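Local atomic coordinates of uncharacterized protein (Bacteroides eggerthii, PDB entry 4L3R), a protein that is of unknown function but belongs to the DUF4847 family and probably adopts a calycin-like, antiparallel beta fold. Residues L33-S43 and S104-I112. Numbering follows the deposited sequence.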
ATOM      1  N   LEU B  33     -13.464 -33.190   2.276  1.00 55.39           N
ATOM      2  CA  LEU B  33     -13.425 -32.061   1.334  1.00 52.03           C
ATOM      3  C   LEU B  33     -13.915 -32.564  -0.041  1.00 57.09           C
ATOM      4  O   LEU B  33     -14.732 -31.902  -0.686  1.00 56.87           O
ATOM      5  CB  LEU B  33     -12.012 -31.469   1.259  1.00 50.02           C
ATOM      6  CG  LEU B  33     -11.905 -29.987   0.893  1.00 51.88           C
ATOM      7  CD1 LEU B  33     -10.499 -29.471   1.150  1.00 50.73           C
ATOM      8  CD2 LEU B  33     -12.305 -29.729  -0.545  1.00 52.27           C
ATOM      9  N   TRP B  34     -13.450 -33.761  -0.446  1.00 54.34           N
ATOM     10  CA  TRP B  34     -13.870 -34.451  -1.674  1.00 54.72           C
ATOM     11  C   TRP B  34     -14.639 -35.722  -1.303  1.00 59.84           C
ATOM     12  O   TRP B  34     -14.589 -36.146  -0.152  1.00 60.22           O
ATOM     13  CB  TRP B  34     -12.651 -34.792  -2.538  1.00 53.09           C
ATOM     14  CG  TRP B  34     -11.876 -33.586  -2.981  1.00 52.01           C
ATOM     15  CD1 TRP B  34     -12.216 -32.716  -3.971  1.00 54.04           C
ATOM     16  CD2 TRP B  34     -10.636 -33.112  -2.436  1.00 50.96           C
ATOM     17  NE1 TRP B  34     -11.247 -31.750  -4.107  1.00 51.85           N
ATOM     18  CE2 TRP B  34     -10.274 -31.957  -3.163  1.00 53.28           C
ATOM     19  CE3 TRP B  34      -9.778 -33.569  -1.423  1.00 52.97           C
ATOM     20  CZ2 TRP B  34      -9.086 -31.261  -2.917  1.00 52.01           C
ATOM     21  CZ3 TRP B  34      -8.614 -32.861  -1.165  1.00 54.11           C
ATOM     22  CH2 TRP B  34      -8.275 -31.727  -1.919  1.00 53.14           C
ATOM     23  N   SER B  35     -15.374 -36.308  -2.266  1.00 57.79           N
ATOM     24  CA  SER B  35     -16.156 -37.546  -2.071  1.00 59.72           C
ATOM     25  C   SER B  35     -15.426 -38.796  -2.598  1.00 63.20           C
ATOM     26  O   SER B  35     -15.815 -39.910  -2.244  1.00 65.26           O
ATOM     27  CB  SER B  35     -17.511 -37.444  -2.776  1.00 64.39           C
ATOM     28  OG  SER B  35     -18.387 -36.516  -2.160  1.00 70.82           O
ATOM     29  N   ASN B  36     -14.419 -38.631  -3.481  1.00 57.28           N
ATOM     30  CA  ASN B  36     -13.710 -39.775  -4.069  1.00 58.67           C
ATOM     31  C   ASN B  36     -12.308 -39.366  -4.532  1.00 60.23           C
ATOM     32  O   ASN B  36     -12.008 -38.172  -4.578  1.00 56.20           O
ATOM     33  CB  ASN B  36     -14.523 -40.360  -5.237  1.00 60.71           C
ATOM     34  CG  ASN B  36     -14.901 -39.351  -6.300  1.00 71.94           C
ATOM     35  OD1 ASN B  36     -14.055 -38.867  -7.051  1.00 63.60           O
ATOM     36  ND2 ASN B  36     -16.180 -39.020  -6.403  1.00 66.58           N
ATOM     37  N   GLU B  37     -11.455 -40.357  -4.878  1.00 59.29           N
ATOM     38  CA  GLU B  37     -10.071 -40.087  -5.317  1.00 59.27           C
ATOM     39  C   GLU B  37     -10.007 -39.240  -6.620  1.00 61.78           C
ATOM     40  O   GLU B  37      -9.132 -38.384  -6.733  1.00 58.80           O
ATOM     41  CB  GLU B  37      -9.266 -41.400  -5.524  1.00 63.68           C
ATOM     42  CG  GLU B  37      -8.028 -41.546  -4.653  1.00 76.53           C
ATOM     43  CD  GLU B  37      -6.996 -40.438  -4.764  1.00105.28           C
ATOM     44  OE1 GLU B  37      -6.770 -39.938  -5.890  1.00111.02           O
ATOM     45  OE2 GLU B  37      -6.398 -40.083  -3.722  1.00 97.71           O
ATOM     46  N   ALA B  38     -10.909 -39.485  -7.594  1.00 60.49           N
ATOM     47  CA  ALA B  38     -10.893 -38.762  -8.875  1.00 60.45           C
ATOM     48  C   ALA B  38     -11.150 -37.268  -8.681  1.00 63.72           C
ATOM     49  O   ALA B  38     -10.487 -36.451  -9.328  1.00 63.75           O
ATOM     50  CB  ALA B  38     -11.919 -39.350  -9.835  1.00 63.10           C
ATOM     51  N   GLU B  39     -12.089 -36.903  -7.788  1.00 59.17           N
ATOM     52  CA  GLU B  39     -12.351 -35.490  -7.477  1.00 56.57           C
ATOM     53  C   GLU B  39     -11.102 -34.824  -6.894  1.00 60.44           C
ATOM     54  O   GLU B  39     -10.735 -33.727  -7.316  1.00 59.58           O
ATOM     55  CB  GLU B  39     -13.503 -35.343  -6.468  1.00 57.27           C
ATOM     56  CG  GLU B  39     -14.900 -35.451  -7.050  1.00 67.46           C
ATOM     57  CD  GLU B  39     -16.001 -35.264  -6.023  1.00 84.42           C
ATOM     58  OE1 GLU B  39     -15.690 -35.199  -4.810  1.00 64.21           O
ATOM     59  OE2 GLU B  39     -17.182 -35.187  -6.432  1.00 82.60           O
ATOM     60  N   GLU B  40     -10.460 -35.485  -5.908  1.00 57.91           N
ATOM     61  CA  GLU B  40      -9.254 -34.958  -5.268  1.00 56.85           C
ATOM     62  C   GLU B  40      -8.117 -34.818  -6.283  1.00 62.11           C
ATOM     63  O   GLU B  40      -7.437 -33.792  -6.284  1.00 61.09           O
ATOM     64  CB  GLU B  40      -8.821 -35.842  -4.080  1.00 59.09           C
ATOM     65  CG  GLU B  40      -7.506 -35.408  -3.443  1.00 67.83           C
ATOM     66  CD  GLU B  40      -7.086 -36.124  -2.174  1.00 85.61           C
ATOM     67  OE1 GLU B  40      -7.902 -36.878  -1.598  1.00 78.70           O
ATOM     68  OE2 GLU B  40      -5.915 -35.945  -1.769  1.00 77.43           O
ATOM     69  N   LYS B  41      -7.914 -35.841  -7.132  1.00 60.60           N
ATOM     70  CA  LYS B  41      -6.887 -35.849  -8.179  1.00 62.34           C
ATOM     71  C   LYS B  41      -7.070 -34.649  -9.121  1.00 65.65           C
ATOM     72  O   LYS B  41      -6.105 -33.937  -9.386  1.00 65.05           O
ATOM     73  CB  LYS B  41      -6.946 -37.172  -8.972  1.00 68.23           C
ATOM     74  CG  LYS B  41      -5.842 -37.374 -10.012  1.00 90.51           C
ATOM     75  CD  LYS B  41      -6.038 -38.700 -10.756  1.00108.65           C
ATOM     76  CE  LYS B  41      -5.112 -38.883 -11.937  1.00125.34           C
ATOM     77  NZ  LYS B  41      -3.735 -39.257 -11.520  1.00136.88           N
ATOM     78  N   ALA B  42      -8.310 -34.421  -9.601  1.00 61.65           N
ATOM     79  CA  ALA B  42      -8.640 -33.318 -10.512  1.00 61.25           C
ATOM     80  C   ALA B  42      -8.397 -31.939  -9.847  1.00 63.26           C
ATOM     81  O   ALA B  42      -7.934 -31.012 -10.512  1.00 63.18           O
ATOM     82  CB  ALA B  42     -10.089 -33.438 -10.975  1.00 62.36           C
ATOM     83  N   SER B  43      -8.679 -31.820  -8.537  1.00 57.62           N
ATOM     84  CA  SER B  43      -8.417 -30.587  -7.792  1.00 54.97           C
ATOM     85  C   SER B  43      -6.918 -30.343  -7.652  1.00 59.48           C
ATOM     86  O   SER B  43      -6.468 -29.203  -7.765  1.00 58.50           O
ATOM     87  CB  SER B  43      -9.044 -30.635  -6.403  1.00 55.21           C
ATOM     88  OG  SER B  43     -10.436 -30.397  -6.469  1.00 61.14           O
ATOM     89  N   SER B 104     -17.170 -25.024 -10.066  1.00 61.44           N
ATOM     90  CA  SER B 104     -17.648 -26.406 -10.072  1.00 62.46           C
ATOM     91  C   SER B 104     -16.728 -27.282  -9.195  1.00 63.85           C
ATOM     92  O   SER B 104     -17.196 -28.240  -8.583  1.00 65.01           O
ATOM     93  CB  SER B 104     -17.731 -26.962 -11.494  1.00 68.47           C
ATOM     94  OG  SER B 104     -16.459 -27.118 -12.107  1.00 77.77           O
ATOM     95  N   ASP B 105     -15.424 -26.965  -9.139  1.00 57.77           N
ATOM     96  CA  ASP B 105     -14.447 -27.726  -8.361  1.00 55.39           C
ATOM     97  C   ASP B 105     -14.667 -27.522  -6.857  1.00 54.27           C
ATOM     98  O   ASP B 105     -14.800 -26.385  -6.415  1.00 52.81           O
ATOM     99  CB  ASP B 105     -13.026 -27.292  -8.754  1.00 56.81           C
ATOM    100  CG  ASP B 105     -11.957 -28.222  -8.251  1.00 65.98           C
ATOM    101  OD1 ASP B 105     -11.730 -29.262  -8.894  1.00 68.94           O
ATOM    102  OD2 ASP B 105     -11.359 -27.920  -7.201  1.00 71.27           O
ATOM    103  N   LYS B 106     -14.700 -28.618  -6.076  1.00 49.45           N
ATOM    104  CA  LYS B 106     -14.940 -28.545  -4.629  1.00 47.98           C
ATOM    105  C   LYS B 106     -13.851 -27.777  -3.884  1.00 51.27           C
ATOM    106  O   LYS B 106     -14.184 -27.062  -2.942  1.00 50.44           O
ATOM    107  CB  LYS B 106     -15.100 -29.939  -4.012  1.00 50.03           C
ATOM    108  CG  LYS B 106     -16.393 -30.635  -4.436  1.00 49.29           C
ATOM    109  CD  LYS B 106     -16.535 -31.971  -3.722  1.00 56.53           C
ATOM    110  CE  LYS B 106     -17.839 -32.668  -4.033  1.00 67.88           C
ATOM    111  NZ  LYS B 106     -18.010 -33.896  -3.217  1.00 74.68           N
ATOM    112  N   LEU B 107     -12.568 -27.909  -4.277  1.00 47.50           N
ATOM    113  CA  LEU B 107     -11.498 -27.146  -3.615  1.00 45.95           C
ATOM    114  C   LEU B 107     -11.681 -25.650  -3.874  1.00 46.87           C
ATOM    115  O   LEU B 107     -11.490 -24.848  -2.959  1.00 45.05           O
ATOM    116  CB  LEU B 107     -10.100 -27.592  -4.079  1.00 46.58           C
ATOM    117  CG  LEU B 107      -8.906 -26.965  -3.333  1.00 50.47           C
ATOM    118  CD1 LEU B 107      -8.923 -27.326  -1.851  1.00 50.18           C
ATOM    119  CD2 LEU B 107      -7.591 -27.384  -3.968  1.00 52.74           C
ATOM    120  N   ALA B 108     -12.069 -25.282  -5.106  1.00 44.51           N
ATOM    121  CA  ALA B 108     -12.311 -23.882  -5.484  1.00 45.05           C
ATOM    122  C   ALA B 108     -13.520 -23.296  -4.728  1.00 49.85           C
ATOM    123  O   ALA B 108     -13.470 -22.139  -4.313  1.00 48.69           O
ATOM    124  CB  ALA B 108     -12.526 -23.775  -6.987  1.00 47.11           C
ATOM    125  N   LYS B 109     -14.583 -24.099  -4.519  1.00 47.82           N
ATOM    126  CA  LYS B 109     -15.759 -23.647  -3.758  1.00 47.62           C
ATOM    127  C   LYS B 109     -15.389 -23.367  -2.299  1.00 50.06           C
ATOM    128  O   LYS B 109     -15.815 -22.355  -1.738  1.00 50.24           O
ATOM    129  CB  LYS B 109     -16.885 -24.694  -3.802  1.00 50.69           C
ATOM    130  CG  LYS B 109     -17.625 -24.795  -5.128  1.00 53.34           C
ATOM    131  CD  LYS B 109     -18.622 -25.961  -5.075  1.00 55.86           C
ATOM    132  CE  LYS B 109     -19.428 -26.103  -6.333  1.00 76.07           C
ATOM    133  NZ  LYS B 109     -20.413 -27.215  -6.237  1.00 91.07           N
ATOM    134  N   VAL B 110     -14.600 -24.275  -1.689  1.00 45.19           N
ATOM    135  CA  VAL B 110     -14.140 -24.152  -0.304  1.00 44.26           C
ATOM    136  C   VAL B 110     -13.213 -22.924  -0.160  1.00 49.73           C
ATOM    137  O   VAL B 110     -13.321 -22.185   0.819  1.00 49.68           O
ATOM    138  CB  VAL B 110     -13.450 -25.467   0.156  1.00 47.08           C
ATOM    139  CG1 VAL B 110     -12.642 -25.265   1.439  1.00 46.58           C
ATOM    140  CG2 VAL B 110     -14.485 -26.572   0.350  1.00 48.08           C
ATOM    141  N   PHE B 111     -12.301 -22.726  -1.120  1.00 47.16           N
ATOM    142  CA  PHE B 111     -11.360 -21.600  -1.121  1.00 46.62           C
ATOM    143  C   PHE B 111     -12.093 -20.249  -1.129  1.00 50.80           C
ATOM    144  O   PHE B 111     -11.815 -19.402  -0.281  1.00 50.29           O
ATOM    145  CB  PHE B 111     -10.445 -21.710  -2.354  1.00 48.65           C
ATOM    146  CG  PHE B 111      -9.429 -20.609  -2.527  1.00 49.86           C
ATOM    147  CD1 PHE B 111      -8.226 -20.642  -1.843  1.00 52.31           C
ATOM    148  CD2 PHE B 111      -9.633 -19.593  -3.447  1.00 51.79           C
ATOM    149  CE1 PHE B 111      -7.263 -19.666  -2.048  1.00 53.15           C
ATOM    150  CE2 PHE B 111      -8.670 -18.602  -3.643  1.00 54.73           C
ATOM    151  CZ  PHE B 111      -7.484 -18.652  -2.949  1.00 52.58           C
ATOM    152  N   ILE B 112     -13.045 -20.072  -2.058  1.00 48.79           N
ATOM    153  CA  ILE B 112     -13.798 -18.816  -2.204  1.00 50.08           C
ATOM    154  C   ILE B 112     -14.682 -18.557  -0.976  1.00 55.72           C
ATOM    155  O   ILE B 112     -14.665 -17.438  -0.461  1.00 56.32           O
ATOM    156  CB  ILE B 112     -14.627 -18.810  -3.524  1.00 54.74           C
ATOM    157  CG1 ILE B 112     -13.696 -18.795  -4.767  1.00 55.12           C
ATOM    158  CG2 ILE B 112     -15.623 -17.636  -3.577  1.00 56.05           C
ATOM    159  CD1 ILE B 112     -12.948 -17.468  -5.062  1.00 58.89           C
TER
HETATM  160  O   HOH W   1     -12.414 -32.000  -8.556  1.00 55.62           O
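Leu33 spreads its two methyls over the start of helix 106-116: CD1 lies 4.0 Å from Leu107 CD1, while CD2 meets Val110 CG2 at 3.9 Å. With chi1 at -152° its CG lies roughly opposite the backbone N, and CD2 ends up above the middle of the Trp34 indole. The opposite face of that indole carries Glu40 CA, set off toward the ring's margin, so the ring is sandwiched within its own segment, and Trp34 CZ2 comes 4.0 Å from Leu107 CB. Leu107 and Val110 also touch Ile20 of strand 15-22. In this predominantly antiparallel beta protein, assigned to the calycin clan, the contact fixes the loop 33-36 and the first two turns of helix 37-48 against the start of helix 106-116, which itself packs on the sheet; Asn36 and Asp105 are the N-caps of the two helices.

The polar side begins at buried Ser43, whose OG accepts from Trp34 NE1, 24° out of the ring plane, and donates to Asp105 OD2 at 2.7 Å on the syn side. That same OD2 receives weak capping bonds from Leu107 N and Ala108 N, while a water donates to both Asp105 OD1 and Glu39 O. Farther out, the extended Lys106 chain runs alongside Trp34, pointing the other way, and its length carries NZ to Glu39 OE1 at 3.1 Å in a salt bridge, again syn. Glu39 OE1 also takes a nearly straight bond from Ser35 N (2.8 Å, 171°). An alanine in place of Glu39 would probably leave the Lys106 ammonium without its carboxylate mate and Ser35 N without this acceptor, freeing the lysine tip to swing.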